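Local atomic coordinates of lipocalin allergen (Canis lupus familiaris, PDB entry 4ODD), a protein that probably binds small molecules inside a lipocalin barrel and is secreted by the dog, in whose dander it acts as an allergen. Residues Phe87-Asp101 and Val113-Asp127. Residues are numbered along the deposited sequence; the frame is centred on the assembly and turned at random.
Sequences FRIIDMTPNALIGYD and VALLMGRGAHVNEED
In the lipocalin barrel, strands 96-104 and 110-118 form an antiparallel hairpin, and here Leu97, Gly99 and Asp101 pair with Met117, Leu115 and Val113. Met117 N gives to Leu97 O at 2.7 Å, while the return bond from Leu97 N is weak. The bond from Asp101 N to Val113 O, 2.8 Å, is nearly straight, 171° at the hydrogen. One face of the hairpin carries Leu97, Leu115 and Met117. Met117 bends at its last torsion (chi3 -64°), which lays CE across the Leu97 branch, against CG and CD2, and beside the bare backbone of Gly99. Phe87, from the next strand, puts its ring edge to Leu115, CE2 to CD1 at 4.3 Å. On the other face Leu116 CD1 lies 3.8 Å from Ile98 CG1, and helix 125-137 packs over Ile98 and Ala114. At the end of the pair away from its own turn, Arg119 N donates to Asn95 O at 2.7 Å; its guanidinium reaches Pro14 O and makes a cation-pi contact with Trp15. Thr93 OG1 accepts from Asn95 N in an ST turn and from Ala96 N in an ST motif, shaping the 93-95 connection. An up-and-down antiparallel barrel with a helix packed on its outside is the lipocalin fold.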
# COMPACT_ATOMS: atom_id res chain seq x y z
N PHE A 87 -3.36 -7.75 -4.62
CA PHE A 87 -2.81 -6.42 -4.74
C PHE A 87 -2.49 -6.06 -6.18
O PHE A 87 -2.10 -6.92 -6.99
CB PHE A 87 -1.55 -6.31 -3.87
CG PHE A 87 -0.94 -4.96 -3.85
CD1 PHE A 87 0.25 -4.71 -4.52
CD2 PHE A 87 -1.55 -3.91 -3.18
CE1 PHE A 87 0.82 -3.44 -4.51
CE2 PHE A 87 -0.99 -2.64 -3.17
CZ PHE A 87 0.20 -2.41 -3.84
N ARG A 88 -2.63 -4.78 -6.50
CA ARG A 88 -2.34 -4.29 -7.83
C ARG A 88 -1.72 -2.92 -7.77
O ARG A 88 -2.13 -2.09 -6.97
CB ARG A 88 -3.62 -4.25 -8.68
CG ARG A 88 -4.15 -5.62 -9.12
CD ARG A 88 -5.22 -5.48 -10.22
NE ARG A 88 -5.94 -6.72 -10.50
CZ ARG A 88 -5.45 -7.76 -11.17
NH1 ARG A 88 -4.20 -7.75 -11.62
NH2 ARG A 88 -6.20 -8.84 -11.38
N ILE A 89 -0.72 -2.68 -8.60
CA ILE A 89 -0.24 -1.34 -8.83
C ILE A 89 -1.18 -0.71 -9.84
O ILE A 89 -1.34 -1.22 -10.94
CB ILE A 89 1.16 -1.36 -9.42
CG1 ILE A 89 2.06 -2.27 -8.59
CG2 ILE A 89 1.73 0.05 -9.50
CD1 ILE A 89 2.08 -1.90 -7.15
N ILE A 90 -1.82 0.39 -9.46
CA ILE A 90 -2.72 1.07 -10.37
C ILE A 90 -1.96 2.01 -11.31
O ILE A 90 -2.35 2.21 -12.46
CB ILE A 90 -3.78 1.89 -9.61
CG1 ILE A 90 -4.60 1.00 -8.67
CG2 ILE A 90 -4.68 2.62 -10.57
CD1 ILE A 90 -5.21 -0.19 -9.36
N ASP A 91 -0.86 2.58 -10.82
CA ASP A 91 -0.18 3.65 -11.55
C ASP A 91 1.20 3.95 -10.97
O ASP A 91 1.41 3.86 -9.76
CB ASP A 91 -1.04 4.92 -11.51
CG ASP A 91 -0.90 5.77 -12.76
OD1 ASP A 91 -0.87 5.19 -13.87
OD2 ASP A 91 -0.83 7.00 -12.63
N MET A 92 2.14 4.31 -11.83
CA MET A 92 3.46 4.73 -11.35
C MET A 92 4.08 5.86 -12.16
O MET A 92 4.18 5.78 -13.38
CB MET A 92 4.44 3.56 -11.29
CG MET A 92 5.80 3.95 -10.70
SD MET A 92 7.15 2.83 -11.12
CE MET A 92 7.37 3.16 -12.87
N THR A 93 4.49 6.91 -11.45
CA THR A 93 5.38 7.94 -11.98
C THR A 93 6.74 7.65 -11.33
O THR A 93 6.87 6.65 -10.63
CB THR A 93 4.86 9.37 -11.64
OG1 THR A 93 5.58 9.92 -10.54
CG2 THR A 93 3.37 9.33 -11.30
N PRO A 94 7.76 8.49 -11.58
CA PRO A 94 9.05 8.18 -10.93
C PRO A 94 9.06 8.67 -9.48
O PRO A 94 9.84 8.21 -8.64
CB PRO A 94 10.07 8.97 -11.76
CG PRO A 94 9.31 9.52 -12.94
CD PRO A 94 7.89 9.63 -12.50
N ASN A 95 8.17 9.62 -9.21
CA ASN A 95 7.96 10.17 -7.88
C ASN A 95 6.85 9.43 -7.10
O ASN A 95 6.83 9.45 -5.88
CB ASN A 95 7.63 11.66 -8.00
CG ASN A 95 7.41 12.32 -6.65
OD1 ASN A 95 8.37 12.68 -5.96
ND2 ASN A 95 6.14 12.50 -6.27
N ALA A 96 5.93 8.78 -7.80
CA ALA A 96 4.73 8.27 -7.13
C ALA A 96 4.33 6.81 -7.45
O ALA A 96 4.83 6.19 -8.39
CB ALA A 96 3.56 9.23 -7.37
N LEU A 97 3.41 6.29 -6.64
CA LEU A 97 2.97 4.90 -6.74
C LEU A 97 1.57 4.76 -6.14
O LEU A 97 1.36 5.04 -4.96
CB LEU A 97 3.95 4.00 -5.99
CG LEU A 97 3.79 2.51 -6.19
CD1 LEU A 97 4.13 2.17 -7.63
CD2 LEU A 97 4.69 1.74 -5.24
N ILE A 98 0.62 4.33 -6.95
CA ILE A 98 -0.73 4.08 -6.44
C ILE A 98 -1.05 2.58 -6.39
O ILE A 98 -1.02 1.89 -7.43
CB ILE A 98 -1.81 4.80 -7.27
CG1 ILE A 98 -1.61 6.31 -7.21
CG2 ILE A 98 -3.21 4.43 -6.76
CD1 ILE A 98 -2.60 7.08 -8.06
N GLY A 99 -1.34 2.08 -5.20
CA GLY A 99 -1.65 0.67 -5.04
C GLY A 99 -3.08 0.45 -4.61
O GLY A 99 -3.70 1.33 -3.99
N TYR A 100 -3.62 -0.72 -4.95
CA TYR A 100 -4.94 -1.11 -4.49
C TYR A 100 -4.92 -2.54 -4.00
O TYR A 100 -4.64 -3.47 -4.77
CB TYR A 100 -5.97 -0.97 -5.59
CG TYR A 100 -7.37 -1.30 -5.14
CD1 TYR A 100 -7.95 -0.62 -4.07
CD2 TYR A 100 -8.12 -2.28 -5.78
CE1 TYR A 100 -9.26 -0.93 -3.66
CE2 TYR A 100 -9.41 -2.58 -5.37
CZ TYR A 100 -9.97 -1.91 -4.32
OH TYR A 100 -11.24 -2.22 -3.94
N ASP A 101 -5.21 -2.72 -2.72
CA ASP A 101 -5.25 -4.05 -2.12
C ASP A 101 -6.67 -4.50 -1.84
O ASP A 101 -7.55 -3.70 -1.50
CB ASP A 101 -4.47 -4.07 -0.80
CG ASP A 101 -4.30 -5.47 -0.24
OD1 ASP A 101 -3.99 -6.39 -1.03
OD2 ASP A 101 -4.48 -5.64 0.98
N VAL A 113 -8.24 -1.40 0.34
CA VAL A 113 -7.25 -0.43 0.80
C VAL A 113 -6.57 0.24 -0.37
O VAL A 113 -6.03 -0.44 -1.24
CB VAL A 113 -6.16 -1.09 1.65
CG1 VAL A 113 -5.18 -0.05 2.13
CG2 VAL A 113 -6.79 -1.84 2.82
N ALA A 114 -6.62 1.57 -0.41
CA ALA A 114 -5.94 2.30 -1.47
C ALA A 114 -4.70 3.05 -0.91
O ALA A 114 -4.74 3.61 0.19
CB ALA A 114 -6.91 3.25 -2.19
N LEU A 115 -3.59 3.04 -1.64
CA LEU A 115 -2.39 3.71 -1.17
C LEU A 115 -1.71 4.59 -2.19
O LEU A 115 -1.52 4.20 -3.36
CB LEU A 115 -1.35 2.71 -0.69
CG LEU A 115 -1.72 1.72 0.38
CD1 LEU A 115 -1.68 0.35 -0.22
CD2 LEU A 115 -0.71 1.85 1.50
N LEU A 116 -1.34 5.79 -1.73
CA LEU A 116 -0.47 6.67 -2.49
C LEU A 116 0.87 6.63 -1.81
O LEU A 116 0.99 6.94 -0.62
CB LEU A 116 -1.02 8.09 -2.53
CG LEU A 116 -0.17 9.06 -3.36
CD1 LEU A 116 0.23 8.42 -4.68
CD2 LEU A 116 -0.92 10.37 -3.59
N MET A 117 1.88 6.20 -2.54
CA MET A 117 3.21 6.09 -1.97
C MET A 117 4.13 7.01 -2.75
O MET A 117 4.01 7.13 -3.97
CB MET A 117 3.72 4.66 -2.04
CG MET A 117 3.02 3.70 -1.09
SD MET A 117 3.07 2.04 -1.79
CE MET A 117 2.08 2.30 -3.26
N GLY A 118 5.04 7.66 -2.04
CA GLY A 118 5.93 8.61 -2.68
C GLY A 118 7.37 8.17 -2.65
O GLY A 118 7.79 7.41 -1.79
N ARG A 119 8.12 8.64 -3.64
CA ARG A 119 9.56 8.53 -3.69
C ARG A 119 10.12 9.88 -3.26
O ARG A 119 10.33 10.74 -4.09
CB ARG A 119 9.99 8.24 -5.12
CG ARG A 119 11.32 7.51 -5.27
CD ARG A 119 11.15 6.01 -5.10
NE ARG A 119 11.13 5.30 -6.38
CZ ARG A 119 11.31 3.99 -6.51
NH1 ARG A 119 11.53 3.23 -5.43
NH2 ARG A 119 11.28 3.42 -7.71
N GLY A 120 10.34 10.09 -1.96
CA GLY A 120 10.92 11.34 -1.49
C GLY A 120 9.95 12.44 -1.08
O GLY A 120 9.18 12.27 -0.13
N ALA A 121 10.00 13.58 -1.77
CA ALA A 121 9.11 14.71 -1.47
C ALA A 121 8.50 15.32 -2.74
O ALA A 121 8.24 14.61 -3.71
CB ALA A 121 9.86 15.77 -0.67
N HIS A 122 8.26 16.63 -2.72
CA HIS A 122 7.79 17.38 -3.89
C HIS A 122 6.66 16.68 -4.66
O HIS A 122 6.59 16.76 -5.89
CB HIS A 122 8.96 17.69 -4.83
CG HIS A 122 9.91 16.54 -5.01
ND1 HIS A 122 9.76 15.61 -6.02
CD2 HIS A 122 11.00 16.17 -4.31
CE1 HIS A 122 10.73 14.71 -5.93
NE2 HIS A 122 11.50 15.03 -4.90
N VAL A 123 5.77 16.04 -3.92
CA VAL A 123 4.75 15.16 -4.50
C VAL A 123 3.76 15.84 -5.47
O VAL A 123 3.10 16.82 -5.12
CB VAL A 123 3.99 14.44 -3.38
CG1 VAL A 123 4.82 14.46 -2.10
CG2 VAL A 123 2.64 15.09 -3.14
N ASN A 124 3.67 15.29 -6.68
CA ASN A 124 2.78 15.81 -7.71
C ASN A 124 1.33 15.90 -7.25
O ASN A 124 0.68 14.89 -7.01
CB ASN A 124 2.83 14.93 -8.98
CG ASN A 124 4.17 15.00 -9.70
OD1 ASN A 124 4.34 15.77 -10.64
ND2 ASN A 124 5.13 14.18 -9.27
N GLU A 125 0.82 17.13 -7.14
CA GLU A 125 -0.57 17.35 -6.73
C GLU A 125 -1.58 16.63 -7.64
O GLU A 125 -2.70 16.31 -7.23
CB GLU A 125 -0.86 18.85 -6.68
CG GLU A 125 -1.91 19.25 -5.65
CD GLU A 125 -3.32 19.28 -6.22
OE1 GLU A 125 -3.58 18.60 -7.24
OE2 GLU A 125 -4.17 20.00 -5.66
N GLU A 126 -1.17 16.37 -8.87
CA GLU A 126 -2.01 15.66 -9.83
C GLU A 126 -2.18 14.22 -9.39
O GLU A 126 -3.28 13.68 -9.43
CB GLU A 126 -1.36 15.71 -11.21
CG GLU A 126 -1.17 17.11 -11.77
CD GLU A 126 -0.28 17.99 -10.90
OE1 GLU A 126 0.95 18.04 -11.16
OE2 GLU A 126 -0.81 18.64 -9.97
N ASP A 127 -1.07 13.62 -8.98
CA ASP A 127 -1.06 12.32 -8.33
C ASP A 127 -2.17 12.20 -7.27
O ASP A 127 -2.94 11.24 -7.26
CB ASP A 127 0.32 12.07 -7.71
CG ASP A 127 1.42 12.02 -8.76
OD1 ASP A 127 1.13 11.74 -9.94
OD2 ASP A 127 2.59 12.26 -8.40